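Local coordinates for putative carboxynorspermidine decarboxylase protein (Sinorhizobium meliloti, PDB 3MT1), which probably decarboxylates carboxynorspermidine and carboxyspermidine, using pyridoxal 5'-phosphate as cofactor, to give norspermidine and spermidine, at residues Leu33-Cys38 and Gly54-Ser59; Tyr77-Gly82 and Ile97-Ser102; Glu85-Val90 and Ala108-Gly113; Gly117-Pro122 and Met160-Cys165; Ala186-Val191 and Asp221-Gln226. All coordinates share one frame; numbering follows the deposited sequence.

Overall arrangement
All five contacts belong to one closed eight-stranded parallel barrel. Interactions 1, 2 and 4 involve consecutive strands or the loops that follow them and share that sheet: S57 of interaction 1 bonds to Y77 of interaction 2, with S57 O 2.8 Å from Y77 N, and Y77 OH of interaction 2 meets R119 NH1 of interaction 4 at 2.8 Å. Interaction 3 packs against the outer side of interaction 2, their centres about 12 Å apart, whereas interaction 5 lies about 15 Å, centre to centre, from interaction 4. The side chains of A35 and H162 are about 8 and 9 Å from that of E233, a predicted substrate residue, which probably puts interactions 1 and 4 near the substrate pocket.

Interaction 1: residues Leu33-Cys38 and Gly54-Ser59; sequences LLALKC and GTTSSS
The flat groups joining L33-L36 to G54-S57 are peptide units, whose N-H and C=O groups pair across the strands. L34 N donates to G54 O (2.8 Å), T56 N to L34 O (2.9 Å) and L36 N to T56 O (3.2 Å). Over these units lie the side chains, alternating between the two surfaces of a parallel pair. A35 and T56 share one surface: T56 CG2 comes within 3.8 Å of A35 CA, and the small alanine lets the threonine methyl lie close to its backbone. L34 and T55 take the other, where L36 joins them, its CG lying 3.9 Å from T55 CB. With CG set beside its own nitrogen (chi1 -63°), L36 brings CG and CD1 against T55 CB, the two side chains crossing at a slant, while the main chain turns off into helical angles. Near the strand start, L33 CD2 lies 3.6 Å from G54 CA, and the unusual backbone angles of G54 suit a residue without a side chain.

K37 touches S58 through CB alone, while its side chain comes close to a bound sulfate. S59 OG caps the next helix by bonding E62 N, S58 OG bonds E62 OE1 weakly, and N333 of the second subunit packs on K37 and S58. Strands 31-35 and 54-57 are neighbours in the barrel, in a beta-alpha-beta unit with helix 45-49. F45 and M48 of that helix cover L34, F70 of helix 60-70 covers T55, and strand 73-77 continues the sheet beyond T55 and S57.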
# COMPACT_ATOMS: atom_id res chain seq x y z
N LEU B 33 16.64 -13.62 -14.72
CA LEU B 33 16.52 -13.49 -13.28
C LEU B 33 15.13 -12.96 -12.92
O LEU B 33 14.64 -12.02 -13.54
CB LEU B 33 17.59 -12.56 -12.74
CG LEU B 33 19.02 -12.72 -13.24
CD1 LEU B 33 19.90 -11.55 -12.79
CD2 LEU B 33 19.61 -14.01 -12.75
N LEU B 34 14.49 -13.58 -11.93
CA LEU B 34 13.18 -13.10 -11.48
C LEU B 34 13.38 -11.75 -10.80
O LEU B 34 14.19 -11.65 -9.89
CB LEU B 34 12.56 -14.09 -10.49
CG LEU B 34 11.25 -13.75 -9.78
CD1 LEU B 34 10.12 -13.45 -10.80
CD2 LEU B 34 10.83 -14.85 -8.81
N ALA B 35 12.65 -10.72 -11.21
CA ALA B 35 12.71 -9.43 -10.46
C ALA B 35 11.83 -9.48 -9.21
O ALA B 35 10.60 -9.49 -9.33
CB ALA B 35 12.33 -8.24 -11.33
N LEU B 36 12.46 -9.55 -8.03
CA LEU B 36 11.72 -9.72 -6.78
C LEU B 36 10.80 -8.54 -6.43
O LEU B 36 9.85 -8.72 -5.71
CB LEU B 36 12.65 -10.10 -5.65
CG LEU B 36 13.39 -11.45 -5.77
CD1 LEU B 36 14.12 -11.82 -4.47
CD2 LEU B 36 12.41 -12.57 -6.10
N LYS B 37 11.03 -7.35 -6.99
CA LYS B 37 10.13 -6.22 -6.75
C LYS B 37 8.71 -6.48 -7.29
O LYS B 37 7.72 -5.96 -6.75
CB LYS B 37 10.69 -4.88 -7.24
CG LYS B 37 10.78 -4.72 -8.72
CD LYS B 37 11.47 -3.41 -9.16
CE LYS B 37 11.73 -3.47 -10.68
NZ LYS B 37 12.61 -2.34 -11.18
N CYS B 38 8.60 -7.32 -8.32
CA CYS B 38 7.32 -7.61 -8.92
C CYS B 38 6.62 -8.76 -8.20
O CYS B 38 5.39 -8.72 -7.96
CB CYS B 38 7.54 -7.93 -10.39
SG CYS B 38 6.16 -8.82 -11.14
N GLY B 54 18.31 -17.21 -11.45
CA GLY B 54 18.46 -16.38 -10.27
C GLY B 54 17.42 -15.27 -10.10
O GLY B 54 16.34 -15.28 -10.71
N THR B 55 17.77 -14.29 -9.30
CA THR B 55 16.85 -13.23 -8.91
C THR B 55 17.62 -11.95 -9.01
O THR B 55 18.83 -11.97 -8.95
CB THR B 55 16.41 -13.39 -7.39
OG1 THR B 55 17.55 -13.31 -6.51
CG2 THR B 55 15.70 -14.74 -7.16
N THR B 56 16.93 -10.84 -9.17
CA THR B 56 17.55 -9.55 -9.00
C THR B 56 16.74 -8.75 -7.95
O THR B 56 15.57 -8.96 -7.81
CB THR B 56 17.69 -8.80 -10.35
OG1 THR B 56 18.49 -7.63 -10.16
CG2 THR B 56 16.30 -8.36 -10.92
N SER B 57 17.39 -7.87 -7.22
CA SER B 57 16.82 -7.26 -6.03
C SER B 57 17.07 -5.78 -5.97
O SER B 57 18.06 -5.32 -6.50
CB SER B 57 17.53 -7.80 -4.80
OG SER B 57 17.14 -9.12 -4.56
N SER B 58 16.26 -5.05 -5.23
CA SER B 58 16.56 -3.65 -5.00
C SER B 58 16.64 -3.24 -3.56
O SER B 58 16.52 -2.07 -3.26
CB SER B 58 15.57 -2.76 -5.75
OG SER B 58 14.26 -3.29 -5.64
N SER B 59 16.84 -4.19 -2.66
CA SER B 59 16.92 -3.92 -1.23
C SER B 59 17.61 -5.08 -0.55
O SER B 59 17.71 -6.17 -1.11
CB SER B 59 15.53 -3.80 -0.62
OG SER B 59 14.84 -5.05 -0.63

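Interaction 2: residues Tyr77-Gly82 and Ile97-Ser102; sequences YSVAYG and IFNSIS
Y81 and Y77 carry the polar side of this contact, each presenting its hydroxyl to the segment 97-102. Y81 OH donates to I97 O at 2.9 Å, the carbonyl oxygen lying in the plane of the ring at its edge, and S78 CB sits over one ring face. Y77 OH faces N99 OD1; the modelled 2.4 Å is too short to be trusted in detail, though the hydroxyl is placed to donate to OD1. With chi1 172°, the Y77 ring brings its hydroxyl to the amide, whose plane is turned 57° from the ring. The same hydroxyl is also bonded by R119; N99 ND2 is satisfied by R140 O, and OD1 probably by Y77. One water bridges the two segments, donating to S78 O at 2.8 Å and accepting from N99 N at 3.0 Å. Y81 N donates to Q103 OE1, A80 N weakly to S78 OG, and A80 O accepts from K293 of the second subunit. Apolar atoms surround these bonds: Y77 CD1 lies 3.7 Å from I97 CG2, and the Y81 ring lies beside that of F98. The arrangement belongs to the alpha/beta barrel, where loops leaving neighbouring parallel strands are tied together by side chains and water once the sheet bonding gives out.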
# COMPACT_ATOMS: atom_id res chain seq x y z
N TYR B 77 20.70 -4.52 -6.70
CA TYR B 77 20.68 -3.16 -7.20
C TYR B 77 20.07 -2.27 -6.14
O TYR B 77 19.25 -2.71 -5.33
CB TYR B 77 19.85 -3.06 -8.47
CG TYR B 77 19.63 -1.62 -8.93
CD1 TYR B 77 20.70 -0.85 -9.39
CD2 TYR B 77 18.36 -1.04 -8.89
CE1 TYR B 77 20.51 0.46 -9.81
CE2 TYR B 77 18.16 0.27 -9.29
CZ TYR B 77 19.24 1.03 -9.76
OH TYR B 77 19.03 2.34 -10.17
N SER B 78 20.48 -1.01 -6.13
CA SER B 78 19.81 -0.03 -5.30
C SER B 78 20.04 1.33 -5.88
O SER B 78 21.04 1.55 -6.54
CB SER B 78 20.30 -0.05 -3.85
OG SER B 78 19.65 0.98 -3.09
N VAL B 79 19.10 2.23 -5.62
CA VAL B 79 19.25 3.63 -5.96
C VAL B 79 20.28 4.24 -5.00
O VAL B 79 21.13 5.01 -5.43
CB VAL B 79 17.90 4.35 -5.90
CG1 VAL B 79 18.06 5.78 -6.11
CG2 VAL B 79 16.99 3.81 -6.98
N ALA B 80 20.25 3.85 -3.73
CA ALA B 80 21.21 4.35 -2.75
C ALA B 80 21.52 3.32 -1.66
O ALA B 80 20.63 3.03 -0.84
CB ALA B 80 20.68 5.62 -2.11
N TYR B 81 22.74 2.76 -1.62
CA TYR B 81 23.04 1.77 -0.56
C TYR B 81 23.25 2.43 0.78
O TYR B 81 23.76 3.52 0.85
CB TYR B 81 24.24 0.86 -0.86
CG TYR B 81 23.97 -0.07 -1.98
CD1 TYR B 81 24.36 0.26 -3.28
CD2 TYR B 81 23.28 -1.27 -1.76
CE1 TYR B 81 24.08 -0.60 -4.34
CE2 TYR B 81 23.01 -2.14 -2.81
CZ TYR B 81 23.40 -1.79 -4.10
OH TYR B 81 23.12 -2.62 -5.16
N GLY B 82 22.82 1.76 1.84
CA GLY B 82 23.10 2.18 3.19
C GLY B 82 24.38 1.50 3.60
O GLY B 82 24.60 0.32 3.26
N ILE B 97 25.17 -3.82 -8.40
CA ILE B 97 25.06 -2.75 -9.36
C ILE B 97 24.79 -1.44 -8.65
O ILE B 97 24.02 -1.37 -7.67
CB ILE B 97 23.96 -3.04 -10.36
CG1 ILE B 97 24.39 -4.26 -11.18
CG2 ILE B 97 23.69 -1.83 -11.27
CD1 ILE B 97 23.34 -5.32 -11.27
N PHE B 98 25.49 -0.41 -9.12
CA PHE B 98 25.40 0.90 -8.52
C PHE B 98 24.79 1.83 -9.49
O PHE B 98 24.98 1.70 -10.71
CB PHE B 98 26.76 1.43 -8.10
CG PHE B 98 27.51 0.49 -7.22
CD1 PHE B 98 27.29 0.48 -5.85
CD2 PHE B 98 28.45 -0.40 -7.77
CE1 PHE B 98 27.99 -0.40 -5.03
CE2 PHE B 98 29.14 -1.26 -6.97
CZ PHE B 98 28.91 -1.27 -5.59
N ASN B 99 24.04 2.78 -8.93
CA ASN B 99 23.25 3.74 -9.67
C ASN B 99 24.08 4.85 -10.29
O ASN B 99 23.68 5.47 -11.27
CB ASN B 99 22.17 4.32 -8.76
CG ASN B 99 21.06 5.00 -9.53
OD1 ASN B 99 20.33 4.35 -10.27
ND2 ASN B 99 20.93 6.32 -9.36
N SER B 100 25.25 5.10 -9.72
CA SER B 100 26.01 6.30 -10.04
C SER B 100 27.47 6.03 -9.74
O SER B 100 27.79 5.12 -8.96
CB SER B 100 25.52 7.47 -9.19
OG SER B 100 25.84 7.24 -7.83
N ILE B 101 28.34 6.84 -10.34
CA ILE B 101 29.79 6.74 -10.15
C ILE B 101 30.13 6.89 -8.68
O ILE B 101 30.86 6.09 -8.10
CB ILE B 101 30.53 7.77 -11.03
CG1 ILE B 101 30.76 7.17 -12.42
CG2 ILE B 101 31.89 8.18 -10.41
CD1 ILE B 101 30.56 8.14 -13.58
N SER B 102 29.55 7.92 -8.08
CA SER B 102 29.74 8.22 -6.68
C SER B 102 29.40 7.04 -5.74
O SER B 102 30.17 6.74 -4.82
CB SER B 102 28.92 9.46 -6.33
OG SER B 102 29.13 9.83 -4.99
O HOH W 1 23.66 2.25 -6.03

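Interaction 3: residues Glu85-Val90 and Ala108-Gly113; sequences EIDEVV and ADKAAG
K110 and A111 do the touching from the segment 108-113: K110 meets I86, D87 and V90 of helix 83-92, and A111 meets V90. The chain here makes a type I turn from D109 to A112, which brings these two residues up to the helix. K110 comes first, and its long aliphatic chain runs out past two successive helix residues. Its CD rests 3.4 Å from I86 CG2, the methyl branch crossing it at a slant. Further out CE and NZ come up to the D87 carboxylate, whose OD2 lies 3.4 Å from K110 NZ; the two side chains cross at about a right angle. The lysine chain is extended through most of its length and bends only at the last torsion (chi4 34°), which turns the ammonium group. The carbonyl of the same residue faces the next turn of the helix, K110 O being 3.5 Å from V90 CG1. A111 follows with the other branch of that valine: V90 CG2 lies 3.8 Å from A111 CA and 4.0 Å from A111 CB. A residue as small as alanine suits this place, since it is pressed between V90 and the strand 95-98, touching I96 and F98, while I86 lies against Y81 and I96.

No hydrogen bond crosses the contact. Its apolar part pairs I86 with the K110 methylenes and V90 with A111, and its solvent-facing margin holds a long charge pair between D87 and K110. An ion pair of that length on exposed side chains would be expected to add little strength, so most of the adhesion probably comes from the hydrocarbon contacts, the lysine methylenes among them.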
# COMPACT_ATOMS: atom_id res chain seq x y z
N GLU B 85 24.21 -1.46 5.69
CA GLU B 85 23.65 -2.60 4.96
C GLU B 85 24.60 -3.22 3.92
O GLU B 85 24.61 -4.43 3.73
CB GLU B 85 22.34 -2.22 4.26
CG GLU B 85 21.18 -1.90 5.23
CD GLU B 85 19.83 -1.76 4.52
OE1 GLU B 85 19.82 -1.84 3.25
OE2 GLU B 85 18.79 -1.57 5.21
N ILE B 86 25.36 -2.36 3.25
CA ILE B 86 26.25 -2.75 2.15
C ILE B 86 26.98 -4.07 2.34
O ILE B 86 27.06 -4.88 1.40
CB ILE B 86 27.30 -1.62 1.83
CG1 ILE B 86 28.00 -1.86 0.48
CG2 ILE B 86 28.36 -1.50 2.93
CD1 ILE B 86 27.10 -2.09 -0.70
N ASP B 87 27.52 -4.28 3.53
CA ASP B 87 28.33 -5.44 3.77
C ASP B 87 27.47 -6.68 3.73
O ASP B 87 27.89 -7.71 3.20
CB ASP B 87 29.11 -5.33 5.09
CG ASP B 87 30.56 -4.76 4.90
OD1 ASP B 87 31.34 -5.34 4.06
OD2 ASP B 87 30.95 -3.77 5.59
N GLU B 88 26.25 -6.59 4.24
CA GLU B 88 25.38 -7.72 4.20
C GLU B 88 24.89 -7.91 2.78
O GLU B 88 24.72 -9.04 2.30
CB GLU B 88 24.22 -7.57 5.16
CG GLU B 88 23.60 -8.92 5.48
CD GLU B 88 22.34 -8.83 6.34
OE1 GLU B 88 22.33 -7.99 7.31
OE2 GLU B 88 21.38 -9.62 6.06
N VAL B 89 24.68 -6.82 2.06
CA VAL B 89 24.25 -6.98 0.70
C VAL B 89 25.33 -7.78 -0.03
O VAL B 89 25.03 -8.84 -0.62
CB VAL B 89 23.92 -5.65 0.03
CG1 VAL B 89 23.51 -5.87 -1.39
CG2 VAL B 89 22.80 -4.94 0.76
N VAL B 90 26.58 -7.30 0.07
CA VAL B 90 27.71 -7.90 -0.65
C VAL B 90 27.85 -9.40 -0.38
O VAL B 90 28.13 -10.17 -1.28
CB VAL B 90 29.05 -7.16 -0.40
CG1 VAL B 90 30.26 -8.02 -0.86
CG2 VAL B 90 29.04 -5.82 -1.14
N ALA B 108 32.97 0.63 -3.73
CA ALA B 108 34.01 -0.18 -4.39
C ALA B 108 34.73 -1.13 -3.44
O ALA B 108 34.68 -2.36 -3.65
CB ALA B 108 35.02 0.71 -5.06
N ASP B 109 35.37 -0.58 -2.41
CA ASP B 109 36.14 -1.40 -1.45
C ASP B 109 35.36 -2.56 -0.85
O ASP B 109 35.82 -3.69 -0.88
CB ASP B 109 36.78 -0.54 -0.36
CG ASP B 109 38.12 0.01 -0.77
OD1 ASP B 109 38.68 -0.51 -1.75
OD2 ASP B 109 38.62 0.94 -0.13
N LYS B 110 34.19 -2.27 -0.32
CA LYS B 110 33.34 -3.29 0.28
C LYS B 110 32.86 -4.37 -0.71
O LYS B 110 32.72 -5.55 -0.34
CB LYS B 110 32.18 -2.63 1.00
CG LYS B 110 32.56 -2.20 2.38
CD LYS B 110 31.76 -0.98 2.82
CE LYS B 110 31.79 -0.77 4.34
NZ LYS B 110 33.09 -1.20 4.92
N ALA B 111 32.66 -3.97 -1.97
CA ALA B 111 32.17 -4.88 -3.01
C ALA B 111 33.32 -5.57 -3.76
O ALA B 111 33.11 -6.19 -4.81
CB ALA B 111 31.25 -4.11 -3.97
N ALA B 112 34.53 -5.45 -3.22
CA ALA B 112 35.74 -5.91 -3.90
C ALA B 112 35.72 -7.40 -4.28
O ALA B 112 36.33 -7.78 -5.27
CB ALA B 112 36.97 -5.60 -3.07
N GLY B 113 35.05 -8.24 -3.51
CA GLY B 113 35.12 -9.67 -3.75
C GLY B 113 34.22 -10.21 -4.86
O GLY B 113 34.36 -11.35 -5.27

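Interaction 4: residues Gly117-Pro122 and Met160-Cys165; sequences GLRLNP and MIHNNC
R119 and M160, the latter a selenomethionine, face each other from adjacent parallel strands. The arginine chain leaves its strand with CG opposite its own nitrogen (chi1 -168°) and stays extended to NE, carrying the guanidinium along the neighbouring segment. The selenium, 3.9 Å from R119 CG, lies over one face of the guanidinium, because the M160 chain is bent at its second and third torsions (chi2 -141°). At the guanidinium edge NH2 makes a weak bond to H162 O (3.4 Å), and NE gives its hydrogen to a water that also binds L120 O and H162 N. The H162 ring stands at 74° to the guanidinium, its ND1 bonded to G198, while NH1 of the arginine is held by Y77. Backbone bonds M160 N to L118 O (2.9 Å) and L120 N to M160 O (2.8 Å) set the register. On the outer surface I161 lies against L120, CG1 to CB at 3.8 Å, and its CG2 touches P122 CG at 3.7 Å, the proline ring lying beside the isoleucine branch. This is the C-terminal end of the barrel strands, where the buried guanidinium is bonded by Y77, a water and, weakly, H162 O, and H162 lies close to a bound sulfate.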
# COMPACT_ATOMS: atom_id res chain seq x y z
N GLY B 117 28.95 -3.72 -11.21
CA GLY B 117 28.30 -3.17 -12.39
C GLY B 117 27.85 -1.74 -12.16
O GLY B 117 27.86 -1.24 -11.04
N LEU B 118 27.47 -1.07 -13.23
CA LEU B 118 27.06 0.32 -13.14
C LEU B 118 25.83 0.46 -14.00
O LEU B 118 25.77 -0.10 -15.09
CB LEU B 118 28.20 1.23 -13.65
CG LEU B 118 27.98 2.76 -13.60
CD1 LEU B 118 28.29 3.32 -12.21
CD2 LEU B 118 28.80 3.50 -14.65
N ARG B 119 24.82 1.18 -13.53
CA ARG B 119 23.65 1.43 -14.36
C ARG B 119 23.90 2.55 -15.36
O ARG B 119 24.44 3.60 -15.03
CB ARG B 119 22.44 1.79 -13.52
CG ARG B 119 21.18 1.79 -14.32
CD ARG B 119 20.00 2.19 -13.51
NE ARG B 119 18.78 2.10 -14.30
CZ ARG B 119 17.55 2.07 -13.80
NH1 ARG B 119 17.37 2.12 -12.47
NH2 ARG B 119 16.50 1.97 -14.61
N LEU B 120 23.47 2.32 -16.59
CA LEU B 120 23.61 3.30 -17.63
C LEU B 120 22.23 3.75 -18.05
O LEU B 120 21.31 2.95 -18.17
CB LEU B 120 24.36 2.69 -18.81
CG LEU B 120 25.86 2.90 -19.05
CD1 LEU B 120 26.70 3.03 -17.80
CD2 LEU B 120 26.36 1.74 -19.92
N ASN B 121 22.10 5.06 -18.25
CA ASN B 121 20.83 5.67 -18.59
C ASN B 121 20.86 5.99 -20.07
O ASN B 121 21.66 6.83 -20.50
CB ASN B 121 20.64 6.95 -17.77
CG ASN B 121 19.27 7.61 -17.97
OD1 ASN B 121 18.48 7.23 -18.85
ND2 ASN B 121 19.00 8.63 -17.16
N PRO B 122 20.03 5.30 -20.87
CA PRO B 122 20.01 5.66 -22.28
C PRO B 122 19.33 7.03 -22.57
O PRO B 122 19.80 7.75 -23.46
CB PRO B 122 19.25 4.50 -22.93
CG PRO B 122 19.42 3.36 -21.99
CD PRO B 122 19.37 4.00 -20.64
N MSE B 160 24.23 -2.26 -16.33
CA MSE B 160 22.80 -2.49 -16.27
C MSE B 160 22.12 -1.40 -17.08
O MSE B 160 22.52 -0.24 -17.00
CB MSE B 160 22.31 -2.50 -14.84
CG MSE B 160 20.85 -2.85 -14.74
SE MSE B 160 19.91 -1.80 -13.41
CE MSE B 160 20.07 -3.05 -11.95
N ILE B 161 21.12 -1.78 -17.88
CA ILE B 161 20.30 -0.85 -18.66
C ILE B 161 18.88 -1.34 -18.62
O ILE B 161 18.60 -2.45 -19.03
CB ILE B 161 20.75 -0.77 -20.15
CG1 ILE B 161 22.01 0.06 -20.32
CG2 ILE B 161 19.66 -0.18 -21.02
CD1 ILE B 161 23.28 -0.77 -20.26
N HIS B 162 17.97 -0.53 -18.11
CA HIS B 162 16.58 -0.95 -17.99
C HIS B 162 15.72 0.22 -18.46
O HIS B 162 15.38 1.14 -17.70
CB HIS B 162 16.28 -1.40 -16.56
CG HIS B 162 14.84 -1.73 -16.30
ND1 HIS B 162 14.32 -3.00 -16.46
CD2 HIS B 162 13.81 -0.96 -15.87
CE1 HIS B 162 13.03 -2.99 -16.15
NE2 HIS B 162 12.70 -1.76 -15.79
N ASN B 163 15.41 0.19 -19.76
CA ASN B 163 14.55 1.19 -20.39
C ASN B 163 13.12 0.71 -20.65
O ASN B 163 12.16 1.46 -20.41
CB ASN B 163 15.17 1.72 -21.68
CG ASN B 163 15.76 0.62 -22.52
OD1 ASN B 163 16.08 -0.45 -22.01
ND2 ASN B 163 15.91 0.88 -23.83
N ASN B 164 12.97 -0.52 -21.12
CA ASN B 164 11.65 -1.02 -21.52
C ASN B 164 10.65 -1.05 -20.38
O ASN B 164 11.04 -1.12 -19.21
CB ASN B 164 11.77 -2.39 -22.17
CG ASN B 164 12.75 -2.39 -23.30
OD1 ASN B 164 12.38 -2.20 -24.46
ND2 ASN B 164 14.03 -2.54 -22.96
N CYS B 165 9.37 -0.98 -20.71
CA CYS B 165 8.39 -0.91 -19.67
C CYS B 165 7.23 -1.89 -19.79
O CYS B 165 7.15 -2.84 -19.04
CB CYS B 165 7.90 0.52 -19.50
SG CYS B 165 7.06 0.70 -17.92
O HOH W 2 19.05 2.02 -16.93

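Interaction 5: residues Ala186-Val191 and Asp221-Gln226; sequences ALIARV and DRYGVQ
Y223 leans against I188 and A189, its ring turned so that its plane points at A189: A189 CB lies in that plane at the edge, 3.9 Å from Y223 CD1. I188 slants across the base of the tyrosine, its CG2 branch 3.9 Å from Y223 CB and from Y223 CG. That branch lies opposite the I188 nitrogen (chi1 -66° for the CG1 branch), which lets it project at the neighbouring helix while CG1 goes the other way. Over the centre of one tyrosine ring face sits R222 CG, the aliphatic part of a residue just before it, and Y223 OH reaches past the contact to bond E181.

These are the C-terminal ends of two barrel helices, 170-190 and 209-223, lying side by side on the outside of the alpha/beta barrel just before the chain enters strands 193-195 and 226-229. Just past Y223, G224 turns with positive phi, which suits glycine, and hands over to V225.

V225 points at the segment 186-191, its CG1 methyl meeting two carbonyl oxygens: V191 O at 3.4 Å and I188 O at 3.5 Å. V225 CG1 also lies 4.1 Å from I188 CG2. Branched side chains suit this inner side: I188 also packs on V194 and F159, V191 on F159 and V225 on V194.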
# COMPACT_ATOMS: atom_id res chain seq x y z
N ALA B 186 30.63 1.25 -27.72
CA ALA B 186 32.08 1.23 -27.56
C ALA B 186 32.43 0.71 -26.17
O ALA B 186 33.30 -0.14 -26.03
CB ALA B 186 32.68 2.62 -27.82
N LEU B 187 31.71 1.17 -25.15
CA LEU B 187 31.94 0.73 -23.77
C LEU B 187 31.50 -0.70 -23.45
O LEU B 187 32.18 -1.42 -22.72
CB LEU B 187 31.26 1.70 -22.80
CG LEU B 187 31.88 3.11 -22.74
CD1 LEU B 187 31.08 4.00 -21.82
CD2 LEU B 187 33.35 3.07 -22.28
N ILE B 188 30.36 -1.11 -23.99
CA ILE B 188 29.82 -2.45 -23.78
C ILE B 188 30.82 -3.54 -24.20
O ILE B 188 31.08 -4.48 -23.44
CB ILE B 188 28.43 -2.62 -24.46
CG1 ILE B 188 27.39 -1.70 -23.76
CG2 ILE B 188 27.97 -4.07 -24.44
CD1 ILE B 188 26.07 -1.47 -24.53
N ALA B 189 31.40 -3.40 -25.39
CA ALA B 189 32.45 -4.33 -25.88
C ALA B 189 33.53 -4.61 -24.83
O ALA B 189 34.06 -5.73 -24.79
CB ALA B 189 33.09 -3.80 -27.19
N ARG B 190 33.83 -3.62 -23.99
CA ARG B 190 34.98 -3.67 -23.07
C ARG B 190 34.68 -4.37 -21.74
O ARG B 190 35.59 -4.71 -20.99
CB ARG B 190 35.53 -2.25 -22.79
CG ARG B 190 36.14 -1.54 -24.00
CD ARG B 190 36.44 -0.05 -23.71
NE ARG B 190 37.19 0.13 -22.45
CZ ARG B 190 37.53 1.30 -21.92
NH1 ARG B 190 37.22 2.45 -22.53
NH2 ARG B 190 38.20 1.33 -20.77
N VAL B 191 33.40 -4.59 -21.44
CA VAL B 191 33.03 -5.27 -20.20
C VAL B 191 32.63 -6.68 -20.53
O VAL B 191 32.61 -7.05 -21.70
CB VAL B 191 31.89 -4.56 -19.44
CG1 VAL B 191 32.32 -3.18 -19.01
CG2 VAL B 191 30.64 -4.49 -20.27
N ASP B 221 27.00 -11.81 -29.29
CA ASP B 221 28.10 -12.22 -30.17
C ASP B 221 28.99 -11.04 -30.55
O ASP B 221 30.20 -11.07 -30.32
CB ASP B 221 27.57 -12.93 -31.43
CG ASP B 221 27.33 -14.42 -31.22
OD1 ASP B 221 27.65 -14.95 -30.13
OD2 ASP B 221 26.81 -15.07 -32.15
N ARG B 222 28.39 -10.00 -31.10
CA ARG B 222 29.09 -8.78 -31.43
C ARG B 222 29.95 -8.29 -30.26
O ARG B 222 31.14 -8.05 -30.43
CB ARG B 222 28.08 -7.69 -31.86
CG ARG B 222 28.66 -6.28 -32.00
CD ARG B 222 27.66 -5.31 -32.54
NE ARG B 222 27.61 -5.36 -33.99
CZ ARG B 222 27.15 -4.38 -34.77
NH1 ARG B 222 26.68 -3.26 -34.23
NH2 ARG B 222 27.16 -4.54 -36.08
N TYR B 223 29.36 -8.16 -29.07
CA TYR B 223 30.06 -7.50 -27.96
C TYR B 223 30.85 -8.42 -27.02
O TYR B 223 31.59 -7.93 -26.16
CB TYR B 223 29.11 -6.57 -27.19
CG TYR B 223 28.60 -5.42 -28.05
CD1 TYR B 223 29.43 -4.34 -28.37
CD2 TYR B 223 27.30 -5.43 -28.58
CE1 TYR B 223 28.98 -3.31 -29.17
CE2 TYR B 223 26.84 -4.39 -29.37
CZ TYR B 223 27.69 -3.33 -29.67
OH TYR B 223 27.26 -2.29 -30.48
N GLY B 224 30.71 -9.74 -27.19
CA GLY B 224 31.34 -10.73 -26.29
C GLY B 224 31.00 -10.57 -24.81
O GLY B 224 31.89 -10.58 -23.96
N VAL B 225 29.70 -10.39 -24.52
CA VAL B 225 29.17 -10.22 -23.17
C VAL B 225 28.12 -11.28 -22.85
O VAL B 225 27.47 -11.80 -23.75
CB VAL B 225 28.52 -8.79 -22.94
CG1 VAL B 225 29.55 -7.63 -23.01
CG2 VAL B 225 27.34 -8.53 -23.87
N GLN B 226 27.96 -11.62 -21.58
CA GLN B 226 26.80 -12.41 -21.15
C GLN B 226 25.56 -11.49 -20.94
O GLN B 226 25.64 -10.45 -20.25
CB GLN B 226 27.11 -13.21 -19.89
CG GLN B 226 25.90 -13.92 -19.31
CD GLN B 226 25.48 -15.14 -20.12
OE1 GLN B 226 26.31 -16.01 -20.43
NE2 GLN B 226 24.18 -15.23 -20.45